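Local coordinates for protein PA1221 (Pseudomonas aeruginosa, PDB 4DG8) that belongs to the AMP-binding (ANL) enzyme family, binds adenosine monophosphate and also carries a predicted phosphopantetheine attachment site, at residues F317-V322 against G410-I415; A474-L479 against Q483-C488. One frame throughout, in Å; residues are numbered along the deposited sequence.

Contact 1: residues F317-V322 against G410-I415. With AMP (adenosine monophosphate), chain B.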
loop_
_atom_site.group_PDB
_atom_site.type_symbol
_atom_site.label_atom_id
_atom_site.label_comp_id
_atom_site.label_asym_id
_atom_site.label_seq_id
_atom_site.Cartn_x
_atom_site.Cartn_y
_atom_site.Cartn_z
ATOM N N PHE A 317 4.276 5.885 -4.156
ATOM C CA PHE A 317 4.039 6.671 -5.362
ATOM C C PHE A 317 5.228 6.694 -6.312
ATOM O O PHE A 317 6.385 6.688 -5.903
ATOM C CB PHE A 317 3.711 8.125 -5.001
ATOM C CG PHE A 317 2.417 8.300 -4.281
ATOM C CD1 PHE A 317 1.368 7.412 -4.482
ATOM C CD2 PHE A 317 2.229 9.390 -3.424
ATOM C CE1 PHE A 317 0.158 7.594 -3.823
ATOM C CE2 PHE A 317 1.030 9.566 -2.764
ATOM C CZ PHE A 317 -0.003 8.660 -2.954
ATOM N N THR A 318 4.903 6.770 -7.593
ATOM C CA THR A 318 5.865 6.938 -8.664
ATOM C C THR A 318 5.598 8.304 -9.296
ATOM O O THR A 318 6.500 9.122 -9.425
ATOM C CB THR A 318 5.801 5.783 -9.680
ATOM O OG1 THR A 318 6.221 4.576 -9.026
ATOM C CG2 THR A 318 6.725 6.047 -10.842
ATOM N N CYS A 319 4.366 8.516 -9.751
ATOM C CA CYS A 319 3.941 9.841 -10.195
ATOM C C CYS A 319 2.770 10.373 -9.368
ATOM O O CYS A 319 1.931 9.605 -8.901
ATOM C CB CYS A 319 3.532 9.808 -11.667
ATOM S SG CYS A 319 4.787 9.165 -12.782
ATOM N N CYS A 320 2.720 11.690 -9.190
ATOM C CA CYS A 320 1.527 12.340 -8.661
ATOM C C CYS A 320 1.148 13.518 -9.525
ATOM O O CYS A 320 1.992 14.094 -10.222
ATOM C CB CYS A 320 1.726 12.827 -7.232
ATOM S SG CYS A 320 1.974 11.507 -6.064
ATOM N N HIS A 321 -0.133 13.865 -9.474
ATOM C CA HIS A 321 -0.650 15.012 -10.216
ATOM C C HIS A 321 -1.622 15.805 -9.338
ATOM O O HIS A 321 -2.592 15.259 -8.828
ATOM C CB HIS A 321 -1.342 14.547 -11.506
ATOM C CG HIS A 321 -1.944 15.658 -12.305
ATOM N ND1 HIS A 321 -1.186 16.649 -12.893
ATOM C CD2 HIS A 321 -3.236 15.939 -12.610
ATOM C CE1 HIS A 321 -1.984 17.497 -13.514
ATOM N NE2 HIS A 321 -3.231 17.088 -13.359
ATOM N N VAL A 322 -1.356 17.091 -9.150
ATOM C CA VAL A 322 -2.305 17.924 -8.437
ATOM C C VAL A 322 -3.427 18.276 -9.413
ATOM O O VAL A 322 -3.185 18.850 -10.474
ATOM C CB VAL A 322 -1.632 19.182 -7.859
ATOM C CG1 VAL A 322 -2.679 20.188 -7.416
ATOM C CG2 VAL A 322 -0.714 18.803 -6.692
ATOM N N GLY A 410 3.442 17.115 -21.262
ATOM C CA GLY A 410 4.457 16.242 -20.693
ATOM C C GLY A 410 4.001 15.579 -19.402
ATOM O O GLY A 410 4.824 15.156 -18.587
ATOM N N ARG A 411 2.686 15.503 -19.205
ATOM C CA ARG A 411 2.124 14.767 -18.072
ATOM C C ARG A 411 1.773 13.356 -18.524
ATOM O O ARG A 411 1.379 13.149 -19.671
ATOM C CB ARG A 411 0.864 15.454 -17.534
ATOM C CG ARG A 411 1.025 16.920 -17.216
ATOM C CD ARG A 411 -0.313 17.533 -16.803
ATOM N NE ARG A 411 -1.331 17.449 -17.855
ATOM C CZ ARG A 411 -2.517 18.056 -17.791
ATOM N NH1 ARG A 411 -2.830 18.800 -16.735
ATOM N NH2 ARG A 411 -3.386 17.933 -18.784
ATOM N N LEU A 412 1.920 12.380 -17.636
ATOM C CA LEU A 412 1.543 11.015 -17.983
ATOM C C LEU A 412 0.042 10.767 -17.836
ATOM O O LEU A 412 -0.602 11.243 -16.899
ATOM C CB LEU A 412 2.347 9.990 -17.177
ATOM C CG LEU A 412 3.806 9.813 -17.615
ATOM C CD1 LEU A 412 4.577 9.026 -16.571
ATOM C CD2 LEU A 412 3.903 9.136 -18.979
ATOM N N ARG A 413 -0.496 10.023 -18.794
ATOM C CA ARG A 413 -1.902 9.658 -18.831
ATOM C C ARG A 413 -1.987 8.126 -18.803
ATOM O O ARG A 413 -1.545 7.456 -19.743
ATOM C CB ARG A 413 -2.522 10.223 -20.105
ATOM C CG ARG A 413 -2.199 11.712 -20.295
ATOM C CD ARG A 413 -2.875 12.572 -19.212
ATOM N NE ARG A 413 -4.309 12.610 -19.453
ATOM C CZ ARG A 413 -4.938 13.572 -20.127
ATOM N NH1 ARG A 413 -4.274 14.621 -20.614
ATOM N NH2 ARG A 413 -6.240 13.481 -20.312
ATOM N N PHE A 414 -2.529 7.578 -17.717
ATOM C CA PHE A 414 -2.549 6.130 -17.514
ATOM C C PHE A 414 -3.485 5.418 -18.499
ATOM O O PHE A 414 -4.638 5.812 -18.691
ATOM C CB PHE A 414 -2.942 5.805 -16.078
ATOM C CG PHE A 414 -2.905 4.342 -15.753
ATOM C CD1 PHE A 414 -1.759 3.765 -15.213
ATOM C CD2 PHE A 414 -4.020 3.543 -15.974
ATOM C CE1 PHE A 414 -1.723 2.416 -14.905
ATOM C CE2 PHE A 414 -3.992 2.194 -15.663
ATOM C CZ PHE A 414 -2.841 1.626 -15.133
ATOM N N ILE A 415 -2.986 4.359 -19.124
ATOM C CA ILE A 415 -3.802 3.603 -20.068
ATOM C C ILE A 415 -4.316 2.289 -19.486
ATOM O O ILE A 415 -5.533 2.062 -19.417
ATOM C CB ILE A 415 -3.080 3.374 -21.407
ATOM C CG1 ILE A 415 -2.838 4.723 -22.106
ATOM C CG2 ILE A 415 -3.898 2.442 -22.299
ATOM C CD1 ILE A 415 -1.930 4.636 -23.328
HETATM P P AMP B . 0.019 -1.485 -5.556
HETATM O O1P AMP B . -0.756 -2.500 -4.745
HETATM O O2P AMP B . 0.157 -0.069 -5.011
HETATM O O3P AMP B . 1.387 -2.090 -5.812
HETATM O "O5'" AMP B . -0.568 -1.422 -7.032
HETATM C "C5'" AMP B . 0.130 -0.741 -8.055
HETATM C "C4'" AMP B . -0.632 -0.756 -9.352
HETATM O "O4'" AMP B . -1.950 -0.177 -9.162
HETATM C "C3'" AMP B . -0.025 0.058 -10.480
HETATM O "O3'" AMP B . 1.031 -0.626 -11.145
HETATM C "C2'" AMP B . -1.229 0.347 -11.365
HETATM O "O2'" AMP B . -1.548 -0.792 -12.157
HETATM C "C1'" AMP B . -2.334 0.538 -10.323
HETATM N N9 AMP B . -2.514 1.963 -9.959
HETATM C C8 AMP B . -2.039 2.534 -8.826
HETATM N N7 AMP B . -2.354 3.851 -8.760
HETATM C C5 AMP B . -3.039 4.163 -9.871
HETATM C C6 AMP B . -3.667 5.391 -10.430
HETATM N N6 AMP B . -3.613 6.563 -9.773
HETATM N N1 AMP B . -4.303 5.296 -11.623
HETATM C C2 AMP B . -4.360 4.117 -12.279
HETATM N N3 AMP B . -3.814 2.969 -11.829
HETATM C C4 AMP B . -3.151 2.915 -10.653
#
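H321 carries its ring with CG anti to the backbone N (chi1 178°), which sends the imidazole out from its strand to R411, whose chain, with CG beside the backbone N, bends at chi3 (-61°). The turn in the arginine lays CD and NH1 against the same corner of the ring: CE1 of H321 lies 3.6 Å from NH1 of R411 and 3.7 Å from its CD. Ring and guanidinium planes stand 88° apart, so the two groups do not stack. What ties them is a shared acid, since D327 takes a hydrogen bond from NE2 of H321 and a salt bridge from NH1 of R411, while D407 pairs with NE of the arginine. These carboxylates probably offset the buried positive charge and fix the guanidinium's rotation.

Nearer the nucleotide the contact turns apolar, with SG of C319 3.8 Å from CD1 of L412. Two residues beyond L412, on strand 412-416, F414 sets one ring face against the adenine: C2 of AMP sits 3.6 Å above the plane, over the ring centre, and CZ of F414 is 3.7 Å from N3 of AMP. F414 is thus a wall of the AMP pocket.

No hydrogen bond joins the two segments, whose nearest CA atoms, those of C319 and L412, are 8.2 Å apart. Strand 319-322 belongs to a mixed sheet beside strand 304-309, where T318 and C319 both face Y309 in a classic beta bulge; strand 412-416 pairs with strand 393-406 in an antiparallel sheet, and V344 of strand 342-347 touches both C319 and L412.

Contact 2: residues A474-L479 against Q483-C488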
loop_
_atom_site.group_PDB
_atom_site.type_symbol
_atom_site.label_atom_id
_atom_site.label_comp_id
_atom_site.label_asym_id
_atom_site.label_seq_id
_atom_site.Cartn_x
_atom_site.Cartn_y
_atom_site.Cartn_z
ATOM N N ALA A 474 -12.147 -26.791 -0.064
ATOM C CA ALA A 474 -10.840 -27.059 0.527
ATOM C C ALA A 474 -9.818 -26.034 0.066
ATOM O O ALA A 474 -8.871 -25.729 0.791
ATOM C CB ALA A 474 -10.372 -28.471 0.197
ATOM N N LEU A 475 -10.009 -25.509 -1.141
ATOM C CA LEU A 475 -9.172 -24.419 -1.632
ATOM C C LEU A 475 -9.477 -23.117 -0.884
ATOM O O LEU A 475 -8.566 -22.427 -0.420
ATOM C CB LEU A 475 -9.361 -24.221 -3.137
ATOM C CG LEU A 475 -8.637 -23.022 -3.758
ATOM C CD1 LEU A 475 -7.138 -23.046 -3.451
ATOM C CD2 LEU A 475 -8.884 -23.002 -5.255
ATOM N N LEU A 476 -10.762 -22.790 -0.766
ATOM C CA LEU A 476 -11.182 -21.588 -0.043
ATOM C C LEU A 476 -10.603 -21.555 1.375
ATOM O O LEU A 476 -10.121 -20.517 1.835
ATOM C CB LEU A 476 -12.708 -21.494 0.015
ATOM C CG LEU A 476 -13.434 -21.429 -1.324
ATOM C CD1 LEU A 476 -14.931 -21.334 -1.100
ATOM C CD2 LEU A 476 -12.941 -20.248 -2.127
ATOM N N ARG A 477 -10.667 -22.694 2.063
ATOM C CA ARG A 477 -10.068 -22.818 3.388
ATOM C C ARG A 477 -8.577 -22.446 3.431
ATOM O O ARG A 477 -8.083 -21.983 4.461
ATOM C CB ARG A 477 -10.258 -24.234 3.934
ATOM C CG ARG A 477 -11.667 -24.537 4.391
ATOM C CD ARG A 477 -11.694 -25.817 5.197
ATOM N NE ARG A 477 -11.470 -27.002 4.373
ATOM C CZ ARG A 477 -12.445 -27.724 3.824
ATOM N NH1 ARG A 477 -13.713 -27.380 4.010
ATOM N NH2 ARG A 477 -12.155 -28.792 3.090
ATOM N N GLN A 478 -7.861 -22.675 2.329
ATOM C CA GLN A 478 -6.421 -22.402 2.289
ATOM C C GLN A 478 -6.054 -20.998 1.814
ATOM O O GLN A 478 -4.907 -20.567 1.964
ATOM C CB GLN A 478 -5.719 -23.418 1.396
ATOM C CG GLN A 478 -5.651 -24.818 1.985
ATOM C CD GLN A 478 -4.835 -25.745 1.119
ATOM O OE1 GLN A 478 -5.375 -26.434 0.257
ATOM N NE2 GLN A 478 -3.521 -25.755 1.329
ATOM N N LEU A 479 -7.020 -20.289 1.241
ATOM C CA LEU A 479 -6.760 -18.955 0.702
ATOM C C LEU A 479 -6.874 -17.880 1.779
ATOM O O LEU A 479 -7.616 -18.033 2.750
ATOM C CB LEU A 479 -7.711 -18.640 -0.464
ATOM C CG LEU A 479 -7.687 -19.557 -1.698
ATOM C CD1 LEU A 479 -8.841 -19.214 -2.645
ATOM C CD2 LEU A 479 -6.343 -19.500 -2.429
ATOM N N GLN A 483 -8.763 -13.216 -0.933
ATOM C CA GLN A 483 -8.796 -13.929 -2.209
ATOM C C GLN A 483 -9.957 -14.905 -2.369
ATOM O O GLN A 483 -10.096 -15.521 -3.425
ATOM C CB GLN A 483 -7.505 -14.719 -2.417
ATOM C CG GLN A 483 -6.270 -13.872 -2.573
ATOM C CD GLN A 483 -5.035 -14.708 -2.858
ATOM O OE1 GLN A 483 -5.110 -15.930 -2.962
ATOM N NE2 GLN A 483 -3.889 -14.048 -2.980
ATOM N N ARG A 484 -10.764 -15.088 -1.327
ATOM C CA ARG A 484 -11.871 -16.042 -1.410
ATOM C C ARG A 484 -13.048 -15.420 -2.123
ATOM O O ARG A 484 -13.512 -14.351 -1.729
ATOM C CB ARG A 484 -12.318 -16.496 -0.022
ATOM C CG ARG A 484 -11.273 -17.299 0.735
ATOM C CD ARG A 484 -11.665 -17.392 2.191
ATOM N NE ARG A 484 -10.601 -17.951 3.009
ATOM C CZ ARG A 484 -10.664 -18.047 4.331
ATOM N NH1 ARG A 484 -11.747 -17.615 4.975
ATOM N NH2 ARG A 484 -9.651 -18.573 5.003
ATOM N N PRO A 485 -13.539 -16.079 -3.182
ATOM C CA PRO A 485 -14.707 -15.532 -3.885
ATOM C C PRO A 485 -15.864 -15.321 -2.923
ATOM O O PRO A 485 -16.061 -16.125 -2.009
ATOM C CB PRO A 485 -15.057 -16.625 -4.891
ATOM C CG PRO A 485 -13.751 -17.301 -5.152
ATOM C CD PRO A 485 -13.002 -17.277 -3.845
ATOM N N HIS A 486 -16.606 -14.238 -3.123
ATOM C CA HIS A 486 -17.809 -13.978 -2.349
ATOM C C HIS A 486 -18.831 -15.088 -2.590
ATOM O O HIS A 486 -19.564 -15.484 -1.682
ATOM C CB HIS A 486 -18.403 -12.624 -2.739
ATOM C CG HIS A 486 -19.737 -12.356 -2.122
ATOM N ND1 HIS A 486 -19.889 -12.034 -0.790
ATOM C CD2 HIS A 486 -20.984 -12.377 -2.650
ATOM C CE1 HIS A 486 -21.172 -11.861 -0.526
ATOM N NE2 HIS A 486 -21.858 -12.063 -1.637
ATOM N N ALA A 487 -18.872 -15.589 -3.820
ATOM C CA ALA A 487 -19.765 -16.691 -4.171
ATOM C C ALA A 487 -19.096 -17.691 -5.115
ATOM O O ALA A 487 -18.490 -17.298 -6.114
ATOM C CB ALA A 487 -21.046 -16.149 -4.795
ATOM N N CYS A 488 -19.202 -18.978 -4.795
ATOM C CA CYS A 488 -18.795 -20.038 -5.721
ATOM C C CYS A 488 -20.044 -20.694 -6.271
ATOM O O CYS A 488 -20.828 -21.274 -5.517
ATOM C CB CYS A 488 -17.959 -21.099 -5.021
ATOM S SG CYS A 488 -16.259 -20.636 -4.750
#
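R484, L479 and L476 bury the most surface here, and the arginine hydrogen-bonds to one of the other two, L479. Its side chain runs extended from CG to NE and brings the guanidinium to the backbone carbonyls of L476 and L479. There NE donates to the carbonyl O of L479 at 3.0 Å, with an N-H...O angle of 137°; the donor stands above the carbonyl plane, 46° out of it. NH2 adds a weak bond to the same O of L479 at 3.1 Å, so one acceptor receives two bent bonds. The carbonyl O of L476 also lies close, 2.9 Å from NE of R484. The segments are successive parts of a beta-alpha-beta unit, strand 457-466, helix 473-478 and strand 487-490, and the arginine reaches back across the connection between helix and strand. On the apolar side the two branches of L476 part company: CD2 presses tightly on CD of P485 at 3.4 Å, whereas CD1 reaches SG of C488 at 3.9 Å. L479 lays CB along CG of R484 and turns CD2 to OE1 of Q483, 3.8 Å away, their side chains crossing at about a right angle. Helix 431-439 also touches L479 through R437 and P485 through F438.

How the contacts relate
Contact 1 and contact 2 lie in separate parts of the fold, with centres 35 Å apart and nearest atoms about 20 Å apart. They follow in series along the chain, 317-322 with 410-415 closing before 474-479 with 483-488 opens, and they share no strand, helix or sheet. Contact 1 brings together two five-stranded sheets, one mixed and one antiparallel, next to the nucleotide, whereas contact 2 packs helix 473-478 against the segment leading into strand 487-490, an outer strand of a three-stranded mixed sheet. F414 of contact 1 touches AMP directly, while the side chain of Q483 in contact 2 stays about 12 Å away. Contact 1 thus adjoins the pocket through the strand that carries F414, and contact 2 lies within a beta-alpha-beta unit farther from the nucleotide.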